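Local coordinates for protein CdiI (Burkholderia pseudomallei 1026a, PDB 4G6V) that probably protects its own cell by binding the CdiA-CT toxin, a tRNase of contact-dependent growth inhibition, in a toxin and immunity complex, at residues F6-I11 with E49-H54; G14-D19 with D84-G89; S25-L30 with S79-D84. All coordinates share one frame; numbering follows the deposited sequence.

Contact 1 (F6-I11 with E49-H54); sequences FCYLSI and EIAAEH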
loop_
_atom_site.group_PDB
_atom_site.type_symbol
_atom_site.label_atom_id
_atom_site.label_comp_id
_atom_site.label_asym_id
_atom_site.label_seq_id
_atom_site.Cartn_x
_atom_site.Cartn_y
_atom_site.Cartn_z
ATOM N N PHE B 6 3.114 -6.294 1.059
ATOM C CA PHE B 6 4.558 -6.263 0.957
ATOM C C PHE B 6 5.069 -7.677 1.146
ATOM O O PHE B 6 4.862 -8.271 2.188
ATOM C CB PHE B 6 5.138 -5.370 2.040
ATOM C CG PHE B 6 5.165 -3.942 1.668
ATOM C CD1 PHE B 6 6.355 -3.240 1.636
ATOM C CD2 PHE B 6 4.003 -3.291 1.306
ATOM C CE1 PHE B 6 6.374 -1.892 1.257
ATOM C CE2 PHE B 6 4.014 -1.938 0.935
ATOM C CZ PHE B 6 5.199 -1.248 0.908
ATOM N N CYS B 7 5.736 -8.219 0.143
ATOM C CA CYS B 7 6.104 -9.623 0.159
ATOM C C CYS B 7 7.589 -9.723 0.098
ATOM O O CYS B 7 8.190 -9.333 -0.883
ATOM C CB CYS B 7 5.508 -10.334 -1.055
ATOM S SG CYS B 7 3.698 -10.264 -1.112
ATOM N N TYR B 8 8.183 -10.229 1.156
ATOM C CA TYR B 8 9.613 -10.514 1.185
ATOM C C TYR B 8 9.907 -12.001 0.987
ATOM O O TYR B 8 9.213 -12.873 1.544
ATOM C CB TYR B 8 10.212 -10.062 2.510
ATOM C CG TYR B 8 9.813 -8.669 2.906
ATOM C CD1 TYR B 8 10.734 -7.646 2.889
ATOM C CD2 TYR B 8 8.498 -8.379 3.294
ATOM C CE1 TYR B 8 10.377 -6.362 3.256
ATOM C CE2 TYR B 8 8.133 -7.103 3.675
ATOM C CZ TYR B 8 9.078 -6.097 3.651
ATOM O OH TYR B 8 8.736 -4.817 4.017
ATOM N N LEU B 9 10.949 -12.279 0.202
ATOM C CA LEU B 9 11.337 -13.647 -0.113
ATOM C C LEU B 9 12.778 -13.937 0.265
ATOM O O LEU B 9 13.648 -13.073 0.184
ATOM C CB LEU B 9 11.142 -13.941 -1.600
ATOM C CG LEU B 9 9.726 -13.937 -2.177
ATOM C CD1 LEU B 9 9.786 -14.102 -3.677
ATOM C CD2 LEU B 9 8.865 -15.028 -1.555
ATOM N N SER B 10 13.033 -15.175 0.666
ATOM C CA SER B 10 14.378 -15.586 1.007
ATOM C C SER B 10 15.148 -15.929 -0.275
ATOM O O SER B 10 16.369 -15.840 -0.298
ATOM C CB SER B 10 14.343 -16.766 1.966
ATOM O OG SER B 10 13.920 -17.935 1.290
ATOM N N ILE B 11 14.429 -16.287 -1.342
ATOM C CA ILE B 11 15.056 -16.634 -2.630
ATOM C C ILE B 11 15.461 -15.405 -3.458
ATOM O O ILE B 11 15.029 -14.292 -3.192
ATOM C CB ILE B 11 14.165 -17.578 -3.484
ATOM C CG1 ILE B 11 12.827 -16.927 -3.807
ATOM C CG2 ILE B 11 13.892 -18.852 -2.733
ATOM C CD1 ILE B 11 11.980 -17.728 -4.759
ATOM N N GLU B 49 16.015 -5.059 6.566
ATOM C CA GLU B 49 15.922 -4.732 7.972
ATOM C C GLU B 49 14.538 -5.099 8.525
ATOM O O GLU B 49 14.428 -5.773 9.557
ATOM C CB GLU B 49 16.217 -3.251 8.179
ATOM C CG GLU B 49 16.412 -2.850 9.628
ATOM C CD GLU B 49 16.658 -1.364 9.775
ATOM O OE1 GLU B 49 16.372 -0.620 8.807
ATOM O OE2 GLU B 49 17.144 -0.950 10.852
ATOM N N ILE B 50 13.498 -4.662 7.819
ATOM C CA ILE B 50 12.114 -4.943 8.198
ATOM C C ILE B 50 11.798 -6.437 8.145
ATOM O O ILE B 50 11.201 -6.965 9.074
ATOM C CB ILE B 50 11.101 -4.166 7.313
ATOM C CG1 ILE B 50 11.257 -2.650 7.483
ATOM C CG2 ILE B 50 9.674 -4.566 7.637
ATOM C CD1 ILE B 50 10.288 -1.845 6.632
ATOM N N ALA B 51 12.214 -7.128 7.084
ATOM C CA ALA B 51 12.046 -8.588 7.016
ATOM C C ALA B 51 12.706 -9.336 8.187
ATOM O O ALA B 51 12.173 -10.342 8.670
ATOM C CB ALA B 51 12.551 -9.145 5.685
ATOM N N ALA B 52 13.856 -8.840 8.640
ATOM C CA ALA B 52 14.626 -9.521 9.675
ATOM C C ALA B 52 14.038 -9.331 11.078
ATOM O O ALA B 52 14.306 -10.124 11.974
ATOM C CB ALA B 52 16.090 -9.104 9.638
ATOM N N GLU B 53 13.247 -8.282 11.259
ATOM C CA GLU B 53 12.476 -8.088 12.488
ATOM C C GLU B 53 11.341 -9.107 12.618
ATOM O O GLU B 53 10.871 -9.378 13.721
ATOM C CB GLU B 53 11.884 -6.675 12.552
ATOM C CG GLU B 53 12.792 -5.647 13.201
ATOM C CD GLU B 53 12.532 -4.232 12.704
ATOM O OE1 GLU B 53 11.350 -3.871 12.489
ATOM O OE2 GLU B 53 13.511 -3.474 12.513
ATOM N N HIS B 54 10.915 -9.666 11.484
ATOM C CA HIS B 54 9.878 -10.697 11.456
ATOM C C HIS B 54 10.411 -12.087 11.133
ATOM O O HIS B 54 9.673 -12.925 10.611
ATOM C CB HIS B 54 8.827 -10.340 10.423
ATOM C CG HIS B 54 8.256 -8.975 10.597
ATOM N ND1 HIS B 54 8.844 -7.843 10.079
ATOM C CD2 HIS B 54 7.127 -8.546 11.230
ATOM C CE1 HIS B 54 8.113 -6.781 10.378
ATOM N NE2 HIS B 54 7.065 -7.192 11.082
#
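Strand 4-9 and the C-terminal part of helix 45-53 come closest at Y8 and A51, whose CA atoms lie 6.6 Å apart. Y8 carries the strand's side of the contact. Its CG stands anti to the carbonyl carbon and beside the backbone N (chi1 -48°), and the ring runs across the helix, so that CD1 meets A51 and OH meets I50. The methyl of A51 sits 3.7 Å from Y8 CD1 and is almost as near to CG and CB, coming at the ring obliquely. At the phenol end, I50 CG2 lies 3.7 Å from Y8 OH. Strand 4-9 is the middle strand of the five-stranded antiparallel sheet, and here helix 45-53 packs on the face that Y8 presents; F61 on the adjoining strand adds an edge-to-face ring contact with Y8, and L92 also touches it. I50 also packs on N113 of the Adhesin/hemolysin chain, so the helix lies between the sheet and the toxin. H54 turns back on I50: ND1 donates to I50 O at 2.7 Å, with the oxygen close to the imidazole plane, which helps to hold the ring's rotation.

Contact 2 (G14-D19 with D84-G89); sequences GAAESD and DGFNGG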
loop_
_atom_site.group_PDB
_atom_site.type_symbol
_atom_site.label_atom_id
_atom_site.label_comp_id
_atom_site.label_asym_id
_atom_site.label_seq_id
_atom_site.Cartn_x
_atom_site.Cartn_y
_atom_site.Cartn_z
ATOM N N GLY B 14 15.496 -13.550 -9.707
ATOM C CA GLY B 14 15.194 -14.385 -10.863
ATOM C C GLY B 14 14.300 -15.579 -10.562
ATOM O O GLY B 14 13.288 -15.798 -11.238
ATOM N N ALA B 15 14.671 -16.356 -9.549
ATOM C CA ALA B 15 13.891 -17.525 -9.161
ATOM C C ALA B 15 12.502 -17.101 -8.706
ATOM O O ALA B 15 11.493 -17.701 -9.099
ATOM C CB ALA B 15 14.612 -18.318 -8.050
ATOM N N ALA B 16 12.463 -16.060 -7.874
ATOM C CA ALA B 16 11.208 -15.503 -7.378
ATOM C C ALA B 16 10.256 -15.247 -8.538
ATOM O O ALA B 16 9.070 -15.602 -8.494
ATOM C CB ALA B 16 11.470 -14.207 -6.602
ATOM N N GLU B 17 10.794 -14.634 -9.583
ATOM C CA GLU B 17 9.995 -14.255 -10.737
ATOM C C GLU B 17 9.506 -15.496 -11.485
ATOM O O GLU B 17 8.320 -15.641 -11.772
ATOM C CB GLU B 17 10.806 -13.332 -11.647
ATOM C CG GLU B 17 9.958 -12.490 -12.564
ATOM C CD GLU B 17 9.142 -11.433 -11.835
ATOM O OE1 GLU B 17 9.724 -10.408 -11.398
ATOM O OE2 GLU B 17 7.909 -11.623 -11.726
ATOM N N SER B 18 10.426 -16.400 -11.791
ATOM C CA SER B 18 10.042 -17.687 -12.352
ATOM C C SER B 18 8.853 -18.292 -11.588
ATOM O O SER B 18 7.854 -18.678 -12.195
ATOM C CB SER B 18 11.238 -18.650 -12.376
ATOM O OG SER B 18 10.793 -19.998 -12.468
ATOM N N ASP B 19 8.955 -18.371 -10.262
ATOM C CA ASP B 19 7.827 -18.818 -9.427
ATOM C C ASP B 19 6.536 -17.972 -9.601
ATOM O O ASP B 19 5.437 -18.530 -9.690
ATOM C CB ASP B 19 8.227 -18.869 -7.945
ATOM C CG ASP B 19 8.945 -20.139 -7.582
ATOM O OD1 ASP B 19 8.592 -21.205 -8.146
ATOM O OD2 ASP B 19 9.854 -20.079 -6.722
ATOM N N ASP B 84 2.118 -20.789 -0.805
ATOM C CA ASP B 84 2.126 -22.120 -1.410
ATOM C C ASP B 84 2.869 -22.166 -2.749
ATOM O O ASP B 84 3.387 -23.213 -3.126
ATOM C CB ASP B 84 0.698 -22.656 -1.569
ATOM N N GLY B 85 2.916 -21.043 -3.464
ATOM C CA GLY B 85 3.587 -21.005 -4.751
ATOM C C GLY B 85 5.039 -20.576 -4.633
ATOM O O GLY B 85 5.702 -20.273 -5.625
ATOM N N PHE B 86 5.517 -20.524 -3.396
ATOM C CA PHE B 86 6.927 -20.299 -3.103
ATOM C C PHE B 86 7.428 -21.436 -2.222
ATOM O O PHE B 86 8.123 -21.219 -1.232
ATOM C CB PHE B 86 7.128 -18.941 -2.430
ATOM C CG PHE B 86 7.001 -17.793 -3.372
ATOM C CD1 PHE B 86 8.013 -17.517 -4.277
ATOM C CD2 PHE B 86 5.875 -16.984 -3.367
ATOM C CE1 PHE B 86 7.902 -16.468 -5.155
ATOM C CE2 PHE B 86 5.760 -15.915 -4.252
ATOM C CZ PHE B 86 6.769 -15.662 -5.145
ATOM N N ASN B 87 7.053 -22.653 -2.604
ATOM C CA ASN B 87 7.350 -23.852 -1.833
ATOM C C ASN B 87 8.826 -23.898 -1.442
ATOM O O ASN B 87 9.179 -24.057 -0.263
ATOM C CB ASN B 87 6.963 -25.089 -2.638
ATOM N N GLY B 88 9.682 -23.723 -2.444
ATOM C CA GLY B 88 11.123 -23.815 -2.266
ATOM C C GLY B 88 11.770 -22.751 -1.389
ATOM O O GLY B 88 13.001 -22.631 -1.371
ATOM N N GLY B 89 10.960 -21.991 -0.653
ATOM C CA GLY B 89 11.489 -20.931 0.188
ATOM C C GLY B 89 10.495 -20.287 1.141
ATOM O O GLY B 89 9.299 -20.594 1.149
#
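The loop that leads from helix 75-84 into strand 91-95 is laid against the early turns of helix 13-26, and F86 and D19 are the residues that bring the two together. Their CA atoms are 6.6 Å apart. The CA-CB bond of F86 does not aim at the helix, but the torsion puts the ring there: with CG anti to the carbonyl carbon (chi1 -75°), the phenyl group extends until its CE1 corner reaches the helix backbone. A16 O meets the rim of the ring near its plane, 3.6 Å from F86 CE1, while A16 CB is a looser neighbour at 4.5 Å from the same carbon. One turn on, D19 CB packs at 3.7 Å from F86 CE1, approaching obliquely. The carboxylate beyond it stands nearly upright to the phenyl ring, the planes 85° apart, and OD2 comes no nearer than 4.0 Å to F86 CD1.

In the fold, this is where helix 13-26 and the sheet share an apolar core. L9 of strand 4-9 and I11 just after it both touch F86 and helix 13-26, and L20 and I23 carry the helix surface farther along the same ring. The other anchor is backbone: G85, the first residue to leave helical angles after helix 75-84, places its carbonyl O 3.7 Å from D19 CB, a van der Waals contact. From F86 the chain reverses in a type I beta turn that ends at G89, closed by G89 N to F86 O at 3.0 Å; the turn carries the chain on toward strand 91-95.

Contact 3 (S25-L30 with S79-D84); sequences SNHSEL and SKILVD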
loop_
_atom_site.group_PDB
_atom_site.type_symbol
_atom_site.label_atom_id
_atom_site.label_comp_id
_atom_site.label_asym_id
_atom_site.label_seq_id
_atom_site.Cartn_x
_atom_site.Cartn_y
_atom_site.Cartn_z
ATOM N N SER B 25 -0.236 -17.897 -13.736
ATOM C CA SER B 25 -0.791 -18.799 -14.730
ATOM C C SER B 25 -1.785 -19.742 -14.054
ATOM O O SER B 25 -2.659 -20.326 -14.692
ATOM C CB SER B 25 0.357 -19.576 -15.397
ATOM O OG SER B 25 -0.117 -20.508 -16.347
ATOM N N ASN B 26 -1.649 -19.862 -12.743
ATOM C CA ASN B 26 -2.425 -20.806 -11.956
ATOM C C ASN B 26 -3.631 -20.108 -11.319
ATOM O O ASN B 26 -4.587 -20.762 -10.873
ATOM C CB ASN B 26 -1.521 -21.400 -10.881
ATOM C CG ASN B 26 -1.993 -22.753 -10.397
ATOM O OD1 ASN B 26 -3.130 -23.158 -10.645
ATOM N ND2 ASN B 26 -1.120 -23.461 -9.687
ATOM N N HIS B 27 -3.574 -18.775 -11.293
ATOM C CA HIS B 27 -4.625 -17.956 -10.705
ATOM C C HIS B 27 -4.845 -16.689 -11.500
ATOM O O HIS B 27 -4.685 -15.568 -10.998
ATOM C CB HIS B 27 -4.322 -17.633 -9.242
ATOM C CG HIS B 27 -4.335 -18.836 -8.358
ATOM N ND1 HIS B 27 -3.183 -19.499 -7.991
ATOM C CD2 HIS B 27 -5.358 -19.523 -7.800
ATOM C CE1 HIS B 27 -3.492 -20.535 -7.234
ATOM N NE2 HIS B 27 -4.805 -20.572 -7.104
ATOM N N SER B 28 -5.220 -16.893 -12.754
ATOM C CA SER B 28 -5.543 -15.816 -13.670
ATOM C C SER B 28 -6.698 -14.958 -13.159
ATOM O O SER B 28 -6.784 -13.761 -13.466
ATOM C CB SER B 28 -5.907 -16.417 -15.022
ATOM O OG SER B 28 -6.677 -17.599 -14.848
ATOM N N GLU B 29 -7.594 -15.568 -12.388
ATOM C CA GLU B 29 -8.763 -14.845 -11.900
ATOM C C GLU B 29 -8.330 -13.661 -11.038
ATOM O O GLU B 29 -8.646 -12.501 -11.341
ATOM C CB GLU B 29 -9.705 -15.769 -11.124
ATOM C CG GLU B 29 -9.122 -16.358 -9.844
ATOM C CD GLU B 29 -8.363 -17.663 -10.077
ATOM O OE1 GLU B 29 -8.179 -18.427 -9.091
ATOM O OE2 GLU B 29 -7.956 -17.920 -11.242
ATOM N N LEU B 30 -7.574 -13.959 -9.986
ATOM C CA LEU B 30 -7.110 -12.934 -9.067
ATOM C C LEU B 30 -6.103 -11.988 -9.714
ATOM O O LEU B 30 -6.158 -10.771 -9.555
ATOM C CB LEU B 30 -6.458 -13.604 -7.870
ATOM C CG LEU B 30 -7.297 -14.647 -7.143
ATOM C CD1 LEU B 30 -6.378 -15.470 -6.276
ATOM C CD2 LEU B 30 -8.434 -13.980 -6.314
ATOM N N SER B 79 -2.953 -14.376 0.134
ATOM C CA SER B 79 -1.759 -14.597 0.946
ATOM C C SER B 79 -1.367 -16.057 0.970
ATOM O O SER B 79 -0.196 -16.403 0.811
ATOM C CB SER B 79 -1.976 -14.101 2.365
ATOM O OG SER B 79 -2.057 -12.694 2.362
ATOM N N LYS B 80 -2.356 -16.919 1.171
ATOM C CA LYS B 80 -2.120 -18.358 1.225
ATOM C C LYS B 80 -1.612 -18.892 -0.125
ATOM O O LYS B 80 -0.642 -19.643 -0.167
ATOM C CB LYS B 80 -3.389 -19.080 1.685
ATOM C CG LYS B 80 -3.371 -20.554 1.420
ATOM C CD LYS B 80 -4.724 -21.047 0.936
ATOM C CE LYS B 80 -4.573 -22.098 -0.171
ATOM N NZ LYS B 80 -3.775 -23.291 0.247
ATOM N N ILE B 81 -2.252 -18.479 -1.221
ATOM C CA ILE B 81 -1.830 -18.853 -2.574
ATOM C C ILE B 81 -0.356 -18.512 -2.806
ATOM O O ILE B 81 0.375 -19.241 -3.500
ATOM C CB ILE B 81 -2.717 -18.154 -3.643
ATOM C CG1 ILE B 81 -4.072 -18.853 -3.758
ATOM C CG2 ILE B 81 -2.054 -18.124 -5.011
ATOM C CD1 ILE B 81 -5.090 -18.081 -4.593
ATOM N N LEU B 82 0.078 -17.402 -2.217
ATOM C CA LEU B 82 1.465 -16.963 -2.354
ATOM C C LEU B 82 2.443 -17.824 -1.515
ATOM O O LEU B 82 3.457 -18.275 -2.013
ATOM C CB LEU B 82 1.599 -15.456 -2.060
ATOM C CG LEU B 82 0.941 -14.440 -3.022
ATOM C CD1 LEU B 82 1.239 -13.007 -2.600
ATOM C CD2 LEU B 82 1.365 -14.638 -4.496
ATOM N N VAL B 83 2.119 -18.067 -0.253
ATOM C CA VAL B 83 2.910 -18.959 0.602
ATOM C C VAL B 83 3.132 -20.330 -0.072
ATOM O O VAL B 83 4.198 -20.955 0.069
ATOM C CB VAL B 83 2.200 -19.176 1.990
ATOM C CG1 VAL B 83 2.879 -20.274 2.803
ATOM C CG2 VAL B 83 2.101 -17.886 2.807
ATOM N N ASP B 84 2.118 -20.789 -0.805
ATOM C CA ASP B 84 2.126 -22.120 -1.410
ATOM C C ASP B 84 2.869 -22.166 -2.749
ATOM O O ASP B 84 3.387 -23.213 -3.126
ATOM C CB ASP B 84 0.698 -22.656 -1.569
#
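I81 buries the most surface here, and it does so by laying its branches over the imidazole of H27 while also meeting L30. The two side chains of H27 and I81 come from opposite directions. I81 CD1 sits over one face of the ring, 3.6 Å from the centroid and only 18° off the normal, a CH-pi contact. The second branch covers the other part of the same face: I81 CG2 lies 3.5 Å from H27 ND1. The first torsion of I81 (chi1 -77°) sets CG1 beside the backbone N and CG2 anti to it, and the extended CG1-CD1 arm carries CD1 over the ring.

H27 marks the break between helix 13-26 and helix 28-34, being both the first residue to leave helical angles and the N-cap position of the next helix. From this joint its CB is directed toward helix 75-84 and the imidazole lies against I81, so the contact ties the joint between two successive helices to the last turns of a third. On the far face of the ring N26 OD1 lies off toward the rim, and E29 OE1 is at the ring edge, in plane.

In the first turn of helix 28-34, L30 adds a second apolar contact: its CD1 meets I81 CD1 tip to tip at 3.4 Å. L30 also packs on L74, just before helix 75-84. From that helix L82 reaches the sheet instead, touching C7 and I93.

Strand 4-9 ties contact 1 to the other two. Y8 faces helix 45-53, whereas L9 and I11 connect contact 1 with contact 2, and C7 meets L82 of helix 75-84, the helix that supplies I81 to contact 3. Contacts 2 and 3 both draw on helix 13-26 and share D84, where helix 75-84 gives way to the loop. Contact 1 is fully buried and sits by the toxin chain; contact 3 is buried too, though H27 is partly exposed, and contact 2 is only partly covered. All three rest on ring or methyl packing: phenol on methyls, phenyl rim at a carbonyl, imidazole face under isoleucine.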